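Local coordinates for germination protein YpeB (Bacillus megaterium QM B1551, PDB 5BOI) that takes part in the germination of bacterial spores, this chain being its C-terminal PepSY-containing part, which probably has an inhibitory role, at residues Gly66-Trp71 with Asp153-His158; Asn86-Lys91 with Gly116-Val121; Met106-Gln111 with Thr212-Ile217; Gly127-Pro132 with Cys201-Gly206. All coordinates share one frame; numbering follows the deposited sequence. Where two conformers were deposited one is given.

Interaction 1. Residues Gly66-Trp71 with Asp153-His158; sequences GGYPLW and DFLLKH
L155 of the short helix 152-156 meets Y68, P69 and L70, where strand 69-74 begins. That strand opens with a classic beta bulge, since L70 and W71 both face D61 on the neighbouring strand 57-63. On the helix, D153 and F154 turn to strand 134-140 instead. L155 comes next and carries the contact. Its CG lies anti to the carbonyl carbon (chi1 -71°), which sends the two methyls across to the strand. They divide the work. L155 CD2 packs on the Y68 ring, 3.8 Å from Y68 CD1 and at an oblique slant. L155 CD1 lies 3.8 Å from L70 CD1, and L70 reaches it because its own CG is anti to the backbone N (chi1 -169°). The same L155 CD1 sits 3.7 Å from P69 O. This carbonyl oxygen is buried here and has no polar partner in the model. L156 follows and brings only its end near the strand. K157 folds back along the helix, its N bonded to D153 O. The K157 side chain also makes a salt bridge with D153. K157 NZ stands 3.1 Å from D153 OD1 and approaches from above the carboxylate plane, 67° out of it.

Interaction 2. Residues Asn86-Lys91 with Gly116-Val121; sequences NDAMNK and GVFTFV
A88 and M89 of helix 85-98 pack on the ring of F118, on strand 115-123. The contact is apolar. Among the side-chain contacts, A88 CB lies in the ring plane at its edge, 3.8 Å from F118 CZ. The M89 side chain runs past the ring at about a right angle, extended beyond CG, and its CG is nearest to F118 CE1. That approach looks very short, but M89 was modelled in two conformers, so its exact closeness is doubtful. A second group of contacts joins the ring to the helix backbone. F118 CZ is 3.5 Å from M89 N and 3.6 Å from M89 CA. The ring gets there because F118 CG stands anti to its carbonyl carbon (chi1 -54°), with CB already directed at the helix. The two backbones come closest at A88 and G116, where A88 CA and G116 CA are 6.4 Å apart. A helix laid over an antiparallel sheet is consistent with the PepSY fold. L85 and A92 of the same helix also touch F118, and M139 of strand 134-140 meets it too. With no polar bond between these two segments, the fit of ring to helix rests on shape and burial, not on bond direction.

Interaction 3. Residues Met106-Gln111 with Thr212-Ile217; sequences MAESAQ and TYRIFI
R214 on strand 211-218 reaches across to A107 and E108 on strand 104-112. Its CB already points that way. CG follows anti to the backbone N, and the chain stays extended as far as CD. The side chain packs on Y131 and L230 along the way. The bend comes at chi3 (-78°) and turns the edge of the guanidinium toward A107 O. NE has a long, weak ion pair with E203. R214 CZ is 3.3 Å from A107 O, which lies in the guanidinium plane. A classic beta bulge presents this oxygen: A107 and E108 both face T119 on strand 115-123. Both end nitrogens then grip the one acceptor. R214 NH2 donates to A107 O at 2.8 Å, in the carbonyl plane and on a lone pair, with an N-H...O angle of 146°. R214 NH1 donates to A107 O at 3.0 Å, tilted 28° from the carbonyl plane. NH1 has a salt bridge to E228 as well. R214 NH1 also lies 3.2 Å from E108 OE2, a weak bond and part of a salt bridge. E108 OE2 stands close to the like-charged E228 OE2, and its place is less sure.

Interaction 4. Residues Gly127-Pro132 with Cys201-Gly206; sequences GVRIYP and CYEFLG
Y131 and R129 both meet the carboxylate of E203, which extends from strand 198-208. E203 CG is anti to its backbone N (chi1 172°) and the chain bends at chi2, which brings the carboxylate to the tyrosine hydroxyl. E203 OE1 lies 2.8 Å from Y131 OH, at the edge of the tyrosine ring and in its plane. The ring and carboxylate planes are 77° apart. This hydrogen bond is weak, and it is not settled, since the hydroxyl proton has another acceptor within reach. E203 OE1 also lies 3.7 Å from R129 CD, a van der Waals contact. E203 OE2 faces R129 NH1 at 3.8 Å, a long salt bridge. It has a second cationic partner in R214 NE, also long and weak. The nearby arginines would probably favour the charged form of E203. On R129, NH2 pairs weakly with E185, and a sulfate ion, probably from the crystallisation liquor, is bound about 4 Å from the side chain. The Y131 ring makes an edge-to-face contact with F216. The backbone polar groups are used in pairing: R129 bonds with L188 and I190, I130 with E122, and Y131 with I190. So the short strand 129-130 runs parallel to strand 182-192 and antiparallel to strand 115-123. By this mixed pairing, just before the corner at Y131 and P132, it joins two parts of the chain that belong to PepSY-clan families.

In the fold
Interactions 2 and 3 are buried, while 1 and 4 are only partly so. Interactions 1 and 2 are apolar and lie within the same PepSY-family part of the chain: a short helix on a strand, and a longer helix on a sheet. Interactions 3 and 4 are polar and join that part to the C-terminal PepSY-family part. Their centres are about 10 Å apart, and strands 198-208 and 211-218 are neighbours. Strands 104-112 and 115-123 pair side by side, so the apolar face of interaction 2 adjoins the bulge used in interaction 3. Interaction 1 is about 23 Å from interaction 3, centre to centre, yet its D153 and K157 touch P132 of interaction 4.

Interaction 1. Residues Gly66-Trp71 with Asp153-His158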
loop_
_atom_site.group_PDB
_atom_site.type_symbol
_atom_site.label_atom_id
_atom_site.label_comp_id
_atom_site.label_asym_id
_atom_site.label_seq_id
_atom_site.Cartn_x
_atom_site.Cartn_y
_atom_site.Cartn_z
ATOM N N GLY A 66 -13.574 14.611 5.942
ATOM C CA GLY A 66 -12.699 13.976 6.916
ATOM C C GLY A 66 -11.205 14.237 6.781
ATOM O O GLY A 66 -10.428 13.806 7.632
ATOM N N GLY A 67 -10.802 14.918 5.711
ATOM C CA GLY A 67 -9.407 15.273 5.509
ATOM C C GLY A 67 -8.416 14.121 5.570
ATOM O O GLY A 67 -7.425 14.183 6.303
ATOM N N TYR A 68 -8.683 13.073 4.795
ATOM C CA TYR A 68 -7.835 11.886 4.753
ATOM C C TYR A 68 -6.729 12.026 3.724
ATOM O O TYR A 68 -6.998 12.426 2.595
ATOM C CB TYR A 68 -8.672 10.656 4.418
ATOM C CG TYR A 68 -9.192 9.906 5.617
ATOM C CD1 TYR A 68 -8.403 8.969 6.268
ATOM C CD2 TYR A 68 -10.478 10.130 6.096
ATOM C CE1 TYR A 68 -8.879 8.272 7.361
ATOM C CE2 TYR A 68 -10.965 9.442 7.187
ATOM C CZ TYR A 68 -10.162 8.515 7.816
ATOM O OH TYR A 68 -10.651 7.832 8.903
ATOM N N PRO A 69 -5.483 11.685 4.103
ATOM C CA PRO A 69 -4.427 11.680 3.088
ATOM C C PRO A 69 -4.742 10.598 2.084
ATOM O O PRO A 69 -4.717 9.417 2.423
ATOM C CB PRO A 69 -3.153 11.350 3.874
ATOM C CG PRO A 69 -3.517 11.491 5.317
ATOM C CD PRO A 69 -4.989 11.229 5.411
ATOM N N LEU A 70 -5.059 10.998 0.863
ATOM C CA LEU A 70 -5.481 10.045 -0.148
ATOM C C LEU A 70 -4.349 9.630 -1.088
ATOM O O LEU A 70 -4.150 8.445 -1.347
ATOM C CB LEU A 70 -6.626 10.647 -0.951
ATOM C CG LEU A 70 -7.376 9.711 -1.886
ATOM C CD1 LEU A 70 -8.098 8.623 -1.088
ATOM C CD2 LEU A 70 -8.340 10.526 -2.723
ATOM N N TRP A 71 -3.614 10.615 -1.604
ATOM C CA TRP A 71 -2.609 10.381 -2.643
ATOM C C TRP A 71 -1.539 11.471 -2.591
ATOM O O TRP A 71 -1.845 12.626 -2.300
ATOM C CB TRP A 71 -3.281 10.331 -4.023
ATOM C CG TRP A 71 -2.366 9.976 -5.170
ATOM C CD1 TRP A 71 -2.036 8.722 -5.608
ATOM C CD2 TRP A 71 -1.685 10.893 -6.038
ATOM N NE1 TRP A 71 -1.181 8.803 -6.686
ATOM C CE2 TRP A 71 -0.951 10.125 -6.970
ATOM C CE3 TRP A 71 -1.617 12.289 -6.112
ATOM C CZ2 TRP A 71 -0.161 10.707 -7.963
ATOM C CZ3 TRP A 71 -0.831 12.864 -7.104
ATOM C CH2 TRP A 71 -0.119 12.072 -8.013
ATOM N N ASP A 153 -6.964 2.556 -2.662
ATOM C CA ASP A 153 -7.548 1.221 -2.531
ATOM C C ASP A 153 -7.993 0.952 -1.094
ATOM O O ASP A 153 -9.108 0.505 -0.853
ATOM C CB ASP A 153 -6.551 0.150 -2.978
ATOM C CG ASP A 153 -6.303 0.169 -4.477
ATOM O OD1 ASP A 153 -7.224 0.566 -5.220
ATOM O OD2 ASP A 153 -5.198 -0.219 -4.913
ATOM N N PHE A 154 -7.112 1.247 -0.145
ATOM C CA PHE A 154 -7.375 1.007 1.267
ATOM C C PHE A 154 -8.575 1.788 1.777
ATOM O O PHE A 154 -9.417 1.245 2.490
ATOM C CB PHE A 154 -6.144 1.371 2.095
ATOM C CG PHE A 154 -6.313 1.165 3.574
ATOM C CD1 PHE A 154 -6.483 -0.101 4.094
ATOM C CD2 PHE A 154 -6.247 2.241 4.447
ATOM C CE1 PHE A 154 -6.624 -0.293 5.462
ATOM C CE2 PHE A 154 -6.382 2.057 5.813
ATOM C CZ PHE A 154 -6.571 0.788 6.320
ATOM N N LEU A 155 -8.649 3.064 1.425
ATOM C CA LEU A 155 -9.670 3.942 1.994
ATOM C C LEU A 155 -11.030 3.774 1.328
ATOM O O LEU A 155 -12.059 4.003 1.958
ATOM C CB LEU A 155 -9.238 5.409 1.901
ATOM C CG LEU A 155 -8.092 5.886 2.803
ATOM C CD1 LEU A 155 -7.715 7.322 2.464
ATOM C CD2 LEU A 155 -8.466 5.772 4.268
ATOM N N LEU A 156 -11.040 3.373 0.062
ATOM C CA LEU A 156 -12.285 3.326 -0.699
ATOM C C LEU A 156 -12.823 1.908 -0.918
ATOM O O LEU A 156 -14.034 1.694 -0.870
ATOM C CB LEU A 156 -12.096 4.027 -2.045
ATOM C CG LEU A 156 -11.683 5.502 -1.968
ATOM C CD1 LEU A 156 -11.324 6.038 -3.347
ATOM C CD2 LEU A 156 -12.777 6.346 -1.328
ATOM N N LYS A 157 -11.936 0.945 -1.159
ATOM C CA LYS A 157 -12.357 -0.447 -1.328
ATOM C C LYS A 157 -12.640 -1.109 0.012
ATOM O O LYS A 157 -13.198 -2.208 0.064
ATOM C CB LYS A 157 -11.303 -1.264 -2.079
ATOM C CG LYS A 157 -11.284 -1.026 -3.577
ATOM C CD LYS A 157 -10.100 -1.717 -4.252
ATOM C CE LYS A 157 -10.066 -1.373 -5.742
ATOM N NZ LYS A 157 -8.798 -1.773 -6.426
ATOM N N HIS A 158 -12.254 -0.453 1.101
ATOM C CA HIS A 158 -12.444 -1.058 2.407
ATOM C C HIS A 158 -13.913 -1.155 2.761
ATOM O O HIS A 158 -14.699 -0.260 2.461
ATOM C CB HIS A 158 -11.722 -0.286 3.503
ATOM C CG HIS A 158 -11.774 -0.965 4.835
ATOM N ND1 HIS A 158 -12.847 -0.844 5.691
ATOM C CD2 HIS A 158 -10.902 -1.804 5.439
ATOM C CE1 HIS A 158 -12.626 -1.566 6.776
ATOM N NE2 HIS A 158 -11.452 -2.159 6.648
#

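Interaction 2. Residues Asn86-Lys91 with Gly116-Val121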
loop_
_atom_site.group_PDB
_atom_site.type_symbol
_atom_site.label_atom_id
_atom_site.label_comp_id
_atom_site.label_asym_id
_atom_site.label_seq_id
_atom_site.Cartn_x
_atom_site.Cartn_y
_atom_site.Cartn_z
ATOM N N ASN A 86 16.162 -2.758 2.284
ATOM C CA ASN A 86 15.671 -3.233 3.568
ATOM C C ASN A 86 15.468 -2.086 4.560
ATOM O O ASN A 86 14.466 -2.042 5.261
ATOM C CB ASN A 86 16.624 -4.263 4.152
ATOM C CG ASN A 86 16.026 -4.994 5.331
ATOM O OD1 ASN A 86 14.867 -5.422 5.291
ATOM N ND2 ASN A 86 16.802 -5.116 6.404
ATOM N N ASP A 87 16.416 -1.150 4.602
ATOM C CA ASP A 87 16.265 0.037 5.438
ATOM C C ASP A 87 15.072 0.883 5.005
ATOM O O ASP A 87 14.341 1.424 5.850
ATOM C CB ASP A 87 17.543 0.896 5.414
ATOM C CG ASP A 87 18.679 0.271 6.204
ATOM O OD1 ASP A 87 18.408 -0.544 7.108
ATOM O OD2 ASP A 87 19.845 0.619 5.952
ATOM N N ALA A 88 14.861 0.974 3.698
ATOM C CA ALA A 88 13.747 1.764 3.179
ATOM C C ALA A 88 12.436 1.105 3.613
ATOM O O ALA A 88 11.492 1.794 3.976
ATOM C CB ALA A 88 13.820 1.887 1.671
ATOM N N MET A 89 12.411 -0.229 3.565
ATOM C CA MET A 89 11.248 -1.032 3.970
ATOM C C MET A 89 10.834 -0.666 5.391
ATOM O O MET A 89 9.654 -0.457 5.679
ATOM C CB MET A 89 11.568 -2.531 3.908
ATOM C CG MET A 89 11.867 -3.085 2.525
ATOM S SD MET A 89 12.225 -4.859 2.505
ATOM C CE MET A 89 12.731 -5.130 0.831
ATOM N N ASN A 90 11.828 -0.593 6.270
ATOM C CA ASN A 90 11.589 -0.292 7.682
ATOM C C ASN A 90 11.049 1.108 7.903
ATOM O O ASN A 90 10.142 1.312 8.725
ATOM C CB ASN A 90 12.872 -0.484 8.492
ATOM C CG ASN A 90 13.260 -1.938 8.608
ATOM O OD1 ASN A 90 12.418 -2.825 8.446
ATOM N ND2 ASN A 90 14.534 -2.196 8.891
ATOM N N LYS A 91 11.619 2.062 7.174
ATOM C CA LYS A 91 11.191 3.452 7.225
ATOM C C LYS A 91 9.758 3.636 6.728
ATOM O O LYS A 91 8.986 4.419 7.303
ATOM C CB LYS A 91 12.146 4.310 6.409
ATOM C CG LYS A 91 13.545 4.397 7.035
ATOM C CD LYS A 91 14.375 5.489 6.388
ATOM C CE LYS A 91 15.642 5.771 7.197
ATOM N NZ LYS A 91 16.549 4.595 7.310
ATOM N N GLY A 116 12.588 2.995 -3.427
ATOM C CA GLY A 116 11.968 1.770 -2.950
ATOM C C GLY A 116 10.475 1.892 -3.189
ATOM O O GLY A 116 9.857 2.902 -2.856
ATOM N N VAL A 117 9.900 0.859 -3.784
ATOM C CA VAL A 117 8.477 0.836 -4.085
ATOM C C VAL A 117 7.864 -0.300 -3.277
ATOM O O VAL A 117 8.299 -1.458 -3.378
ATOM C CB VAL A 117 8.231 0.629 -5.602
ATOM C CG1 VAL A 117 6.743 0.625 -5.921
ATOM C CG2 VAL A 117 8.961 1.722 -6.388
ATOM N N PHE A 118 6.857 0.038 -2.488
ATOM C CA PHE A 118 6.263 -0.916 -1.562
ATOM C C PHE A 118 4.746 -0.949 -1.654
ATOM O O PHE A 118 4.111 0.082 -1.883
ATOM C CB PHE A 118 6.654 -0.558 -0.130
ATOM C CG PHE A 118 8.122 -0.438 0.071
ATOM C CD1 PHE A 118 8.917 -1.564 0.060
ATOM C CD2 PHE A 118 8.714 0.799 0.269
ATOM C CE1 PHE A 118 10.273 -1.467 0.242
ATOM C CE2 PHE A 118 10.080 0.897 0.472
ATOM C CZ PHE A 118 10.856 -0.241 0.452
ATOM N N THR A 119 4.170 -2.138 -1.476
ATOM C CA THR A 119 2.721 -2.258 -1.310
ATOM C C THR A 119 2.442 -2.930 0.030
ATOM O O THR A 119 3.080 -3.925 0.369
ATOM C CB THR A 119 2.062 -3.071 -2.439
ATOM O OG1 THR A 119 2.374 -2.472 -3.708
ATOM C CG2 THR A 119 0.545 -3.120 -2.234
ATOM N N PHE A 120 1.516 -2.357 0.801
ATOM C CA PHE A 120 1.108 -2.904 2.084
ATOM C C PHE A 120 -0.357 -3.269 1.960
ATOM O O PHE A 120 -1.068 -2.633 1.171
ATOM C CB PHE A 120 1.283 -1.866 3.206
ATOM C CG PHE A 120 2.713 -1.538 3.514
ATOM C CD1 PHE A 120 3.437 -0.676 2.696
ATOM C CD2 PHE A 120 3.341 -2.098 4.609
ATOM C CE1 PHE A 120 4.763 -0.364 2.975
ATOM C CE2 PHE A 120 4.673 -1.793 4.888
ATOM C CZ PHE A 120 5.380 -0.931 4.066
ATOM N N VAL A 121 -0.829 -4.274 2.708
ATOM C CA VAL A 121 -2.241 -4.629 2.664
ATOM C C VAL A 121 -2.843 -4.744 4.063
ATOM O O VAL A 121 -2.143 -5.001 5.042
ATOM C CB VAL A 121 -2.491 -5.957 1.926
ATOM C CG1 VAL A 121 -2.044 -5.860 0.467
ATOM C CG2 VAL A 121 -1.769 -7.124 2.631
#

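Interaction 3. Residues Met106-Gln111 with Thr212-Ile217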
loop_
_atom_site.group_PDB
_atom_site.type_symbol
_atom_site.label_atom_id
_atom_site.label_comp_id
_atom_site.label_asym_id
_atom_site.label_seq_id
_atom_site.Cartn_x
_atom_site.Cartn_y
_atom_site.Cartn_z
ATOM N N MET A 106 3.418 -5.665 4.899
ATOM C CA MET A 106 4.027 -5.461 3.568
ATOM C C MET A 106 3.728 -6.653 2.669
ATOM O O MET A 106 3.825 -7.805 3.102
ATOM C CB MET A 106 5.533 -5.257 3.662
ATOM C CG MET A 106 6.164 -4.909 2.301
ATOM S SD MET A 106 7.875 -4.512 2.584
ATOM C CE MET A 106 8.295 -5.950 3.566
ATOM N N ALA A 107 3.364 -6.371 1.419
ATOM C CA ALA A 107 3.078 -7.420 0.449
ATOM C C ALA A 107 4.067 -7.454 -0.721
ATOM O O ALA A 107 4.352 -8.532 -1.260
ATOM C CB ALA A 107 1.660 -7.263 -0.088
ATOM N N GLU A 108 4.577 -6.288 -1.129
ATOM C CA GLU A 108 5.469 -6.227 -2.287
ATOM C C GLU A 108 6.548 -5.221 -2.008
ATOM O O GLU A 108 6.284 -4.224 -1.341
ATOM C CB GLU A 108 4.751 -5.799 -3.570
ATOM C CG GLU A 108 3.545 -6.595 -3.930
ATOM C CD GLU A 108 3.904 -7.907 -4.553
ATOM O OE1 GLU A 108 5.069 -8.080 -5.007
ATOM O OE2 GLU A 108 3.008 -8.752 -4.588
ATOM N N SER A 109 7.732 -5.468 -2.554
ATOM C CA SER A 109 8.826 -4.502 -2.458
ATOM C C SER A 109 9.725 -4.642 -3.659
ATOM O O SER A 109 9.965 -5.749 -4.141
ATOM C CB SER A 109 9.613 -4.700 -1.160
ATOM O OG SER A 109 10.324 -5.915 -1.175
ATOM N N ALA A 110 10.184 -3.513 -4.181
ATOM C CA ALA A 110 11.059 -3.523 -5.334
ATOM C C ALA A 110 11.888 -2.264 -5.311
ATOM O O ALA A 110 11.513 -1.274 -4.676
ATOM C CB ALA A 110 10.279 -3.609 -6.622
ATOM N N GLN A 111 13.030 -2.331 -5.980
ATOM C CA GLN A 111 13.878 -1.169 -6.140
ATOM C C GLN A 111 13.869 -0.745 -7.614
ATOM O O GLN A 111 14.105 -1.559 -8.496
ATOM C CB GLN A 111 15.294 -1.471 -5.671
ATOM C CG GLN A 111 16.278 -0.390 -6.075
ATOM C CD GLN A 111 17.608 -0.530 -5.385
ATOM O OE1 GLN A 111 17.771 -1.361 -4.488
ATOM N NE2 GLN A 111 18.575 0.288 -5.796
ATOM N N THR A 212 11.892 -16.750 -4.931
ATOM C CA THR A 212 10.795 -16.670 -3.976
ATOM C C THR A 212 9.441 -16.434 -4.646
ATOM O O THR A 212 9.293 -15.551 -5.495
ATOM C CB THR A 212 11.064 -15.562 -2.952
ATOM O OG1 THR A 212 12.298 -15.846 -2.284
ATOM C CG2 THR A 212 9.939 -15.486 -1.935
ATOM N N TYR A 213 8.452 -17.227 -4.239
ATOM C CA TYR A 213 7.102 -17.173 -4.796
ATOM C C TYR A 213 6.033 -17.009 -3.733
ATOM O O TYR A 213 6.169 -17.546 -2.640
ATOM C CB TYR A 213 6.789 -18.445 -5.571
ATOM C CG TYR A 213 7.520 -18.503 -6.889
ATOM C CD1 TYR A 213 8.812 -18.998 -6.954
ATOM C CD2 TYR A 213 6.934 -18.022 -8.052
ATOM C CE1 TYR A 213 9.493 -19.052 -8.144
ATOM C CE2 TYR A 213 7.619 -18.057 -9.253
ATOM C CZ TYR A 213 8.900 -18.572 -9.290
ATOM O OH TYR A 213 9.590 -18.618 -10.483
ATOM N N ARG A 214 4.979 -16.270 -4.068
ATOM C CA ARG A 214 3.752 -16.323 -3.286
ATOM C C ARG A 214 2.728 -17.105 -4.097
ATOM O O ARG A 214 2.495 -16.816 -5.288
ATOM C CB ARG A 214 3.223 -14.926 -2.965
ATOM C CG ARG A 214 2.061 -14.911 -1.953
ATOM C CD ARG A 214 1.618 -13.457 -1.718
ATOM N NE ARG A 214 2.537 -12.759 -0.825
ATOM C CZ ARG A 214 3.146 -11.606 -1.093
ATOM N NH1 ARG A 214 2.957 -10.974 -2.255
ATOM N NH2 ARG A 214 3.939 -11.079 -0.172
ATOM N N ILE A 215 2.136 -18.097 -3.453
ATOM C CA ILE A 215 1.128 -18.943 -4.097
ATOM C C ILE A 215 -0.173 -18.918 -3.316
ATOM O O ILE A 215 -0.182 -19.153 -2.093
ATOM C CB ILE A 215 1.622 -20.386 -4.237
ATOM C CG1 ILE A 215 2.831 -20.437 -5.173
ATOM C CG2 ILE A 215 0.489 -21.305 -4.834
ATOM C CD1 ILE A 215 3.806 -21.561 -4.856
ATOM N N PHE A 216 -1.276 -18.645 -4.015
ATOM C CA PHE A 216 -2.591 -18.639 -3.379
ATOM C C PHE A 216 -3.393 -19.884 -3.764
ATOM O O PHE A 216 -3.579 -20.144 -4.970
ATOM C CB PHE A 216 -3.376 -17.392 -3.778
ATOM C CG PHE A 216 -2.759 -16.094 -3.297
ATOM C CD1 PHE A 216 -1.772 -15.459 -4.037
ATOM C CD2 PHE A 216 -3.190 -15.512 -2.108
ATOM C CE1 PHE A 216 -1.217 -14.248 -3.598
ATOM C CE2 PHE A 216 -2.643 -14.308 -1.667
ATOM C CZ PHE A 216 -1.660 -13.684 -2.414
ATOM N N ILE A 217 -3.866 -20.623 -2.759
ATOM C CA ILE A 217 -4.680 -21.833 -2.978
ATOM C C ILE A 217 -6.108 -21.577 -2.472
ATOM O O ILE A 217 -6.303 -21.198 -1.315
ATOM C CB ILE A 217 -4.085 -23.058 -2.248
ATOM C CG1 ILE A 217 -2.694 -23.414 -2.780
ATOM C CG2 ILE A 217 -5.014 -24.295 -2.323
ATOM C CD1 ILE A 217 -2.632 -23.682 -4.259
#

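Interaction 4. Residues Gly127-Pro132 with Cys201-Gly206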
loop_
_atom_site.group_PDB
_atom_site.type_symbol
_atom_site.label_atom_id
_atom_site.label_comp_id
_atom_site.label_asym_id
_atom_site.label_seq_id
_atom_site.Cartn_x
_atom_site.Cartn_y
_atom_site.Cartn_z
ATOM N N GLY A 127 -5.943 -11.726 11.456
ATOM C CA GLY A 127 -4.713 -11.857 10.704
ATOM C C GLY A 127 -4.918 -12.198 9.236
ATOM O O GLY A 127 -3.933 -12.400 8.512
ATOM N N VAL A 128 -6.167 -12.215 8.784
ATOM C CA VAL A 128 -6.418 -12.463 7.351
ATOM C C VAL A 128 -5.931 -11.256 6.517
ATOM O O VAL A 128 -6.259 -10.102 6.826
ATOM C CB VAL A 128 -7.910 -12.729 7.066
ATOM C CG1 VAL A 128 -8.112 -13.035 5.570
ATOM C CG2 VAL A 128 -8.438 -13.897 7.922
ATOM N N ARG A 129 -5.149 -11.508 5.467
ATOM C CA ARG A 129 -4.605 -10.426 4.629
ATOM C C ARG A 129 -5.576 -10.068 3.506
ATOM O O ARG A 129 -5.927 -10.923 2.693
ATOM C CB ARG A 129 -3.254 -10.830 4.046
ATOM C CG ARG A 129 -2.185 -10.790 5.133
ATOM C CD ARG A 129 -0.881 -11.469 4.801
ATOM N NE ARG A 129 -0.114 -11.626 6.037
ATOM C CZ ARG A 129 1.161 -11.988 6.099
ATOM N NH1 ARG A 129 1.842 -12.242 4.987
ATOM N NH2 ARG A 129 1.755 -12.093 7.281
ATOM N N ILE A 130 -6.012 -8.816 3.474
ATOM C CA ILE A 130 -7.009 -8.385 2.501
ATOM C C ILE A 130 -6.277 -7.640 1.387
ATOM O O ILE A 130 -6.075 -6.422 1.456
ATOM C CB ILE A 130 -8.073 -7.458 3.122
ATOM C CG1 ILE A 130 -8.636 -8.025 4.429
ATOM C CG2 ILE A 130 -9.158 -7.138 2.123
ATOM C CD1 ILE A 130 -9.353 -9.339 4.278
ATOM N N TYR A 131 -5.849 -8.381 0.379
ATOM C CA TYR A 131 -5.033 -7.784 -0.675
ATOM C C TYR A 131 -5.686 -6.629 -1.468
ATOM O O TYR A 131 -4.974 -5.707 -1.860
ATOM C CB TYR A 131 -4.532 -8.890 -1.616
ATOM C CG TYR A 131 -3.322 -9.588 -1.029
ATOM C CD1 TYR A 131 -3.469 -10.608 -0.098
ATOM C CD2 TYR A 131 -2.041 -9.225 -1.405
ATOM C CE1 TYR A 131 -2.366 -11.230 0.453
ATOM C CE2 TYR A 131 -0.942 -9.838 -0.876
ATOM C CZ TYR A 131 -1.092 -10.814 0.050
ATOM O OH TYR A 131 0.037 -11.398 0.567
ATOM N N PRO A 132 -7.021 -6.642 -1.682
ATOM C CA PRO A 132 -7.647 -5.480 -2.342
ATOM C C PRO A 132 -7.503 -4.155 -1.578
ATOM O O PRO A 132 -7.510 -3.087 -2.190
ATOM C CB PRO A 132 -9.124 -5.878 -2.418
ATOM C CG PRO A 132 -9.108 -7.379 -2.432
ATOM C CD PRO A 132 -7.981 -7.758 -1.527
ATOM N N CYS A 201 -8.456 -17.557 0.331
ATOM C CA CYS A 201 -7.357 -18.463 -0.032
ATOM C C CYS A 201 -6.393 -18.731 1.109
ATOM O O CYS A 201 -6.224 -17.900 1.994
ATOM C CB CYS A 201 -6.522 -17.890 -1.187
ATOM S SG CYS A 201 -7.395 -17.540 -2.710
ATOM N N TYR A 202 -5.709 -19.868 1.069
ATOM C CA TYR A 202 -4.492 -20.013 1.876
ATOM C C TYR A 202 -3.355 -19.444 1.045
ATOM O O TYR A 202 -3.192 -19.835 -0.116
ATOM C CB TYR A 202 -4.202 -21.472 2.194
ATOM C CG TYR A 202 -5.208 -22.078 3.140
ATOM C CD1 TYR A 202 -5.083 -21.882 4.496
ATOM C CD2 TYR A 202 -6.278 -22.837 2.664
ATOM C CE1 TYR A 202 -6.015 -22.417 5.388
ATOM C CE2 TYR A 202 -7.212 -23.408 3.535
ATOM C CZ TYR A 202 -7.075 -23.181 4.910
ATOM O OH TYR A 202 -7.989 -23.716 5.811
ATOM N N GLU A 203 -2.590 -18.532 1.632
ATOM C CA GLU A 203 -1.448 -17.925 0.966
ATOM C C GLU A 203 -0.176 -18.592 1.470
ATOM O O GLU A 203 0.032 -18.692 2.675
ATOM C CB GLU A 203 -1.403 -16.420 1.243
ATOM C CG GLU A 203 -0.141 -15.744 0.740
ATOM C CD GLU A 203 0.247 -14.566 1.603
ATOM O OE1 GLU A 203 -0.655 -13.770 1.948
ATOM O OE2 GLU A 203 1.445 -14.438 1.936
ATOM N N PHE A 204 0.671 -19.050 0.557
ATOM C CA PHE A 204 1.938 -19.661 0.915
ATOM C C PHE A 204 3.094 -18.830 0.371
ATOM O O PHE A 204 3.100 -18.456 -0.810
ATOM C CB PHE A 204 2.023 -21.094 0.360
ATOM C CG PHE A 204 1.000 -22.051 0.951
ATOM C CD1 PHE A 204 1.276 -22.728 2.134
ATOM C CD2 PHE A 204 -0.228 -22.262 0.325
ATOM C CE1 PHE A 204 0.346 -23.614 2.698
ATOM C CE2 PHE A 204 -1.154 -23.136 0.850
ATOM C CZ PHE A 204 -0.874 -23.822 2.054
ATOM N N LEU A 205 4.072 -18.562 1.225
ATOM C CA LEU A 205 5.308 -17.913 0.813
ATOM C C LEU A 205 6.401 -18.970 0.859
ATOM O O LEU A 205 6.599 -19.623 1.890
ATOM C CB LEU A 205 5.615 -16.740 1.743
ATOM C CG LEU A 205 6.738 -15.734 1.500
ATOM C CD1 LEU A 205 6.720 -15.232 0.086
ATOM C CD2 LEU A 205 6.539 -14.577 2.469
ATOM N N GLY A 206 7.101 -19.167 -0.253
ATOM C CA GLY A 206 8.107 -20.211 -0.304
ATOM C C GLY A 206 9.111 -19.996 -1.420
ATOM O O GLY A 206 9.081 -18.978 -2.116
#